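Long-range contact in zona occludens toxin N-terminal domain-containing protein (Neisseria meningitidis MC58, PDB 2R2A), which is of uncharacterised function, but this N-terminal domain of a larger membrane protein has a P-loop NTPase-type fold and probably binds nucleotide: residues 88-102 with 123-137. Residues are numbered along the deposited sequence; the frame is centred on the assembly and turned at random.
Sequences GSIVIVDEAQDVWPA and GIDIFVLTQGPKLLD
Trp100 CZ3 meets Val128 CG1 obliquely at 3.6 Å, the side chains crossing at about a right angle, while Val99 CG1 lies over the centre of one indole face. NE1 bonds to the carbonyl of Asn112, so the large ring can be buried between the sheet and helix 111-114. On the other side of the sheet, the Phe127 ring takes Ile90 CG2 and Val91 O at its edge and Ile92 CG1 obliquely, 3.9 Å from CD2; its chi1 of -66° lays it alongside both isoleucines, in contact with Met22 and Met25 of helix 18-28. Branched Val91, Val93, Ile126 and Val128 suit the extended backbone.

Strands 90-93 and 125-130 run parallel, 7° apart, joined by backbone bonds such as Phe127 N to Val91 O (2.8 Å). Past them the chain turns at Glu95, and Ala96 N bonds to Leu129 O; the small methyl of Ala96 fits against Val128 CG1 and Leu136 CD2.

Glu95 OE1 accepts Gln131 NE2 (2.7 Å) on the syn side but tilted out of the plane, and Gln97 NE2 (2.8 Å) from the opposite face of the carboxylate. The bend of Gln97 at chi2 (-83°) also brings its OE1 to Thr130 OG1, 2.6 Å away, the hydroxyl donating from above the amide plane. Trp100 O receives Asp137 N, and a water joins Pro101 O to Asp137 OD2, while Asp137 OD1 caps Asn139 N at the start of helix 138-141.

Strand 125-130 separates strand 90-93 from strand 7-11, which leads into the probable P-loop, so Asp94-Glu95 are consistent with a Walker B position. Donors on opposite faces restrict rotation of the Glu95 carboxylate; Leu129 touches the putative P-loop, and the Asp94 side chain lies about 6 Å from a sulfate, probably from the crystallisation liquor, that may mark a phosphate pocket.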
loop_
_atom_site.group_PDB
_atom_site.type_symbol
_atom_site.label_atom_id
_atom_site.label_comp_id
_atom_site.label_asym_id
_atom_site.label_seq_id
_atom_site.Cartn_x
_atom_site.Cartn_y
_atom_site.Cartn_z
ATOM N N GLY A 88 -2.231 13.515 -7.686
ATOM C CA GLY A 88 -1.258 13.658 -6.614
ATOM C C GLY A 88 -1.701 13.045 -5.291
ATOM O O GLY A 88 -1.204 13.418 -4.229
ATOM N N SER A 89 -2.624 12.091 -5.339
ATOM C CA SER A 89 -3.151 11.523 -4.097
ATOM C C SER A 89 -2.295 10.328 -3.668
ATOM O O SER A 89 -1.382 9.921 -4.390
ATOM C CB SER A 89 -4.650 11.164 -4.243
ATOM O OG SER A 89 -4.865 10.212 -5.263
ATOM N N ILE A 90 -2.618 9.775 -2.514
ATOM C CA ILE A 90 -1.892 8.637 -1.954
ATOM C C ILE A 90 -2.874 7.480 -1.759
ATOM O O ILE A 90 -3.943 7.673 -1.176
ATOM C CB ILE A 90 -1.267 9.070 -0.574
ATOM C CG1 ILE A 90 -0.250 10.211 -0.744
ATOM C CG2 ILE A 90 -0.613 7.828 0.151
ATOM C CD1 ILE A 90 0.301 10.822 0.577
ATOM N N VAL A 91 -2.518 6.260 -2.189
ATOM C CA VAL A 91 -3.478 5.170 -2.097
ATOM C C VAL A 91 -2.829 4.113 -1.209
ATOM O O VAL A 91 -1.681 3.786 -1.449
ATOM C CB VAL A 91 -3.748 4.572 -3.499
ATOM C CG1 VAL A 91 -4.587 3.335 -3.392
ATOM C CG2 VAL A 91 -4.435 5.618 -4.456
ATOM N N ILE A 92 -3.520 3.635 -0.172
ATOM C CA ILE A 92 -2.957 2.594 0.721
ATOM C C ILE A 92 -3.960 1.441 0.735
ATOM O O ILE A 92 -5.127 1.626 1.164
ATOM C CB ILE A 92 -2.757 3.109 2.182
ATOM C CG1 ILE A 92 -1.840 4.356 2.167
ATOM C CG2 ILE A 92 -2.268 1.974 3.121
ATOM C CD1 ILE A 92 -1.869 5.203 3.495
ATOM N N VAL A 93 -3.529 0.270 0.267
ATOM C CA VAL A 93 -4.482 -0.815 0.108
ATOM C C VAL A 93 -4.013 -1.922 1.038
ATOM O O VAL A 93 -2.940 -2.487 0.856
ATOM C CB VAL A 93 -4.582 -1.263 -1.369
ATOM C CG1 VAL A 93 -5.436 -2.503 -1.498
ATOM C CG2 VAL A 93 -5.210 -0.120 -2.248
ATOM N N ASP A 94 -4.790 -2.194 2.067
ATOM C CA ASP A 94 -4.493 -3.313 2.958
ATOM C C ASP A 94 -5.041 -4.617 2.319
ATOM O O ASP A 94 -6.119 -4.622 1.663
ATOM C CB ASP A 94 -5.111 -3.049 4.337
ATOM C CG ASP A 94 -4.669 -4.067 5.372
ATOM O OD1 ASP A 94 -3.515 -4.526 5.281
ATOM O OD2 ASP A 94 -5.461 -4.406 6.269
ATOM N N GLU A 95 -4.317 -5.710 2.513
ATOM C CA GLU A 95 -4.667 -7.026 1.916
ATOM C C GLU A 95 -4.905 -6.835 0.415
ATOM O O GLU A 95 -5.967 -7.145 -0.114
ATOM C CB GLU A 95 -5.877 -7.679 2.628
ATOM C CG GLU A 95 -5.557 -8.195 4.088
ATOM C CD GLU A 95 -4.386 -9.251 4.189
ATOM O OE1 GLU A 95 -4.526 -10.406 3.768
ATOM O OE2 GLU A 95 -3.300 -8.907 4.704
ATOM N N ALA A 96 -3.884 -6.304 -0.249
ATOM C CA ALA A 96 -3.985 -5.838 -1.614
ATOM C C ALA A 96 -4.279 -6.922 -2.640
ATOM O O ALA A 96 -4.587 -6.584 -3.789
ATOM C CB ALA A 96 -2.684 -5.104 -2.010
ATOM N N GLN A 97 -4.098 -8.202 -2.270
ATOM C CA GLN A 97 -4.417 -9.305 -3.159
ATOM C C GLN A 97 -5.906 -9.316 -3.504
ATOM O O GLN A 97 -6.296 -9.942 -4.462
ATOM C CB GLN A 97 -3.976 -10.680 -2.573
ATOM C CG GLN A 97 -4.733 -11.211 -1.367
ATOM C CD GLN A 97 -4.260 -10.658 -0.008
ATOM O OE1 GLN A 97 -3.563 -9.673 0.060
ATOM N NE2 GLN A 97 -4.668 -11.315 1.073
ATOM N N ASP A 98 -6.711 -8.574 -2.746
ATOM C CA ASP A 98 -8.144 -8.409 -3.043
ATOM C C ASP A 98 -8.405 -7.535 -4.272
ATOM O O ASP A 98 -9.500 -7.606 -4.858
ATOM C CB ASP A 98 -8.869 -7.810 -1.828
ATOM C CG ASP A 98 -8.904 -8.772 -0.657
ATOM O OD1 ASP A 98 -8.608 -9.981 -0.857
ATOM O OD2 ASP A 98 -9.203 -8.338 0.468
ATOM N N VAL A 99 -7.424 -6.719 -4.650
ATOM C CA VAL A 99 -7.582 -5.776 -5.774
ATOM C C VAL A 99 -6.720 -6.228 -6.943
ATOM O O VAL A 99 -7.182 -6.208 -8.101
ATOM C CB VAL A 99 -7.123 -4.347 -5.397
ATOM C CG1 VAL A 99 -7.384 -3.379 -6.543
ATOM C CG2 VAL A 99 -7.774 -3.883 -4.120
ATOM N N TRP A 100 -5.479 -6.642 -6.641
ATOM C CA TRP A 100 -4.448 -6.966 -7.623
ATOM C C TRP A 100 -3.846 -8.344 -7.324
ATOM O O TRP A 100 -2.664 -8.443 -6.973
ATOM C CB TRP A 100 -3.336 -5.909 -7.591
ATOM C CG TRP A 100 -3.832 -4.517 -7.985
ATOM C CD1 TRP A 100 -4.358 -4.162 -9.189
ATOM C CD2 TRP A 100 -3.860 -3.345 -7.172
ATOM N NE1 TRP A 100 -4.715 -2.834 -9.181
ATOM C CE2 TRP A 100 -4.383 -2.296 -7.968
ATOM C CE3 TRP A 100 -3.442 -3.061 -5.868
ATOM C CZ2 TRP A 100 -4.575 -1.013 -7.480
ATOM C CZ3 TRP A 100 -3.593 -1.770 -5.393
ATOM C CH2 TRP A 100 -4.154 -0.755 -6.205
ATOM N N PRO A 101 -4.662 -9.413 -7.440
ATOM C CA PRO A 101 -4.159 -10.758 -7.159
ATOM C C PRO A 101 -3.170 -11.204 -8.249
ATOM O O PRO A 101 -3.203 -10.669 -9.376
ATOM C CB PRO A 101 -5.437 -11.640 -7.239
ATOM C CG PRO A 101 -6.361 -10.877 -8.171
ATOM C CD PRO A 101 -6.083 -9.430 -7.874
ATOM N N ALA A 102 -2.334 -12.187 -7.914
ATOM C CA ALA A 102 -1.566 -12.903 -8.941
ATOM C C ALA A 102 -2.529 -13.428 -10.056
ATOM O O ALA A 102 -3.667 -13.853 -9.758
ATOM C CB ALA A 102 -0.847 -14.048 -8.310
ATOM N N GLY A 123 0.765 11.330 -10.621
ATOM C CA GLY A 123 1.547 11.628 -9.420
ATOM C C GLY A 123 1.077 10.869 -8.182
ATOM O O GLY A 123 1.176 11.387 -7.068
ATOM N N ILE A 124 0.567 9.650 -8.378
ATOM C CA ILE A 124 -0.075 8.884 -7.301
ATOM C C ILE A 124 0.925 7.981 -6.561
ATOM O O ILE A 124 1.523 7.104 -7.176
ATOM C CB ILE A 124 -1.206 7.958 -7.843
ATOM C CG1 ILE A 124 -2.241 8.753 -8.671
ATOM C CG2 ILE A 124 -1.844 7.152 -6.710
ATOM C CD1 ILE A 124 -2.996 9.769 -7.862
ATOM N N ASP A 125 1.092 8.186 -5.255
ATOM C CA ASP A 125 1.874 7.244 -4.435
ATOM C C ASP A 125 0.996 6.099 -3.967
ATOM O O ASP A 125 -0.132 6.302 -3.559
ATOM C CB ASP A 125 2.532 7.949 -3.266
ATOM C CG ASP A 125 3.819 8.648 -3.674
ATOM O OD1 ASP A 125 4.874 7.972 -3.699
ATOM O OD2 ASP A 125 3.772 9.852 -3.996
ATOM N N ILE A 126 1.503 4.876 -4.040
ATOM C CA ILE A 126 0.689 3.730 -3.723
ATOM C C ILE A 126 1.446 2.893 -2.690
ATOM O O ILE A 126 2.645 2.720 -2.824
ATOM C CB ILE A 126 0.465 2.841 -4.988
ATOM C CG1 ILE A 126 -0.282 3.630 -6.079
ATOM C CG2 ILE A 126 -0.274 1.525 -4.586
ATOM C CD1 ILE A 126 -0.271 2.965 -7.495
ATOM N N PHE A 127 0.762 2.458 -1.634
ATOM C CA PHE A 127 1.330 1.472 -0.660
ATOM C C PHE A 127 0.434 0.248 -0.736
ATOM O O PHE A 127 -0.787 0.380 -0.606
ATOM C CB PHE A 127 1.276 2.018 0.760
ATOM C CG PHE A 127 2.163 3.201 0.976
ATOM C CD1 PHE A 127 3.436 3.028 1.492
ATOM C CD2 PHE A 127 1.740 4.497 0.592
ATOM C CE1 PHE A 127 4.309 4.140 1.671
ATOM C CE2 PHE A 127 2.612 5.604 0.746
ATOM C CZ PHE A 127 3.866 5.431 1.288
ATOM N N VAL A 128 1.024 -0.948 -0.868
ATOM C CA VAL A 128 0.214 -2.162 -0.831
ATOM C C VAL A 128 0.754 -3.043 0.293
ATOM O O VAL A 128 1.954 -3.183 0.442
ATOM C CB VAL A 128 0.244 -2.955 -2.175
ATOM C CG1 VAL A 128 -0.752 -2.305 -3.196
ATOM C CG2 VAL A 128 1.654 -3.049 -2.736
ATOM N N LEU A 129 -0.142 -3.501 1.159
ATOM C CA LEU A 129 0.221 -4.374 2.270
ATOM C C LEU A 129 -0.377 -5.735 1.964
ATOM O O LEU A 129 -1.541 -5.834 1.456
ATOM C CB LEU A 129 -0.390 -3.848 3.578
ATOM C CG LEU A 129 0.241 -2.604 4.216
ATOM C CD1 LEU A 129 0.069 -1.427 3.317
ATOM C CD2 LEU A 129 -0.427 -2.351 5.590
ATOM N N THR A 130 0.393 -6.800 2.227
ATOM C CA THR A 130 -0.210 -8.097 2.013
ATOM C C THR A 130 0.637 -9.046 2.850
ATOM O O THR A 130 1.680 -8.630 3.386
ATOM C CB THR A 130 -0.265 -8.511 0.488
ATOM O OG1 THR A 130 -0.942 -9.786 0.365
ATOM C CG2 THR A 130 1.142 -8.670 -0.091
ATOM N N GLN A 131 0.216 -10.301 2.941
ATOM C CA GLN A 131 0.920 -11.252 3.750
ATOM C C GLN A 131 2.152 -11.829 3.040
ATOM O O GLN A 131 3.101 -12.271 3.722
ATOM C CB GLN A 131 -0.028 -12.406 4.149
ATOM C CG GLN A 131 -1.079 -11.870 5.108
ATOM C CD GLN A 131 -2.167 -12.867 5.384
ATOM O OE1 GLN A 131 -1.878 -13.938 5.862
ATOM N NE2 GLN A 131 -3.432 -12.511 5.061
ATOM N N GLY A 132 2.143 -11.862 1.712
ATOM C CA GLY A 132 3.284 -12.431 0.979
ATOM C C GLY A 132 3.277 -11.848 -0.427
ATOM O O GLY A 132 2.211 -11.681 -1.029
ATOM N N PRO A 133 4.471 -11.558 -0.974
ATOM C CA PRO A 133 4.476 -10.865 -2.265
ATOM C C PRO A 133 3.779 -11.686 -3.382
ATOM O O PRO A 133 3.155 -11.104 -4.248
ATOM C CB PRO A 133 5.989 -10.714 -2.599
ATOM C CG PRO A 133 6.702 -11.057 -1.411
ATOM C CD PRO A 133 5.832 -11.859 -0.468
ATOM N N LYS A 134 3.873 -13.019 -3.339
ATOM C CA LYS A 134 3.359 -13.841 -4.462
ATOM C C LYS A 134 1.833 -13.940 -4.521
ATOM O O LYS A 134 1.286 -14.577 -5.418
ATOM C CB LYS A 134 3.992 -15.222 -4.444
ATOM C CG LYS A 134 5.520 -15.152 -4.684
ATOM C CD LYS A 134 6.101 -16.527 -4.544
ATOM C CE LYS A 134 7.482 -16.573 -5.185
ATOM N NZ LYS A 134 8.241 -17.814 -4.840
ATOM N N LEU A 135 1.160 -13.257 -3.594
ATOM C CA LEU A 135 -0.294 -13.113 -3.632
ATOM C C LEU A 135 -0.699 -12.039 -4.618
ATOM O O LEU A 135 -1.880 -11.962 -4.967
ATOM C CB LEU A 135 -0.848 -12.811 -2.223
ATOM C CG LEU A 135 -0.766 -13.980 -1.211
ATOM C CD1 LEU A 135 -1.149 -13.523 0.244
ATOM C CD2 LEU A 135 -1.729 -15.106 -1.673
ATOM N N LEU A 136 0.281 -11.217 -5.054
ATOM C CA LEU A 136 0.026 -10.039 -5.883
ATOM C C LEU A 136 0.402 -10.262 -7.333
ATOM O O LEU A 136 1.273 -11.038 -7.615
ATOM C CB LEU A 136 0.797 -8.808 -5.376
ATOM C CG LEU A 136 0.550 -8.448 -3.915
ATOM C CD1 LEU A 136 1.406 -7.255 -3.515
ATOM C CD2 LEU A 136 -0.932 -8.092 -3.776
ATOM N N ASP A 137 -0.255 -9.511 -8.206
ATOM C CA ASP A 137 0.004 -9.484 -9.643
ATOM C C ASP A 137 1.496 -9.195 -9.864
ATOM O O ASP A 137 2.035 -8.240 -9.277
ATOM C CB ASP A 137 -0.861 -8.375 -10.263
ATOM C CG ASP A 137 -1.024 -8.517 -11.759
ATOM O OD1 ASP A 137 -0.038 -8.893 -12.425
ATOM O OD2 ASP A 137 -2.151 -8.250 -12.271
HETATM O O HOH W 1 -4.344 -8.561 -10.680
#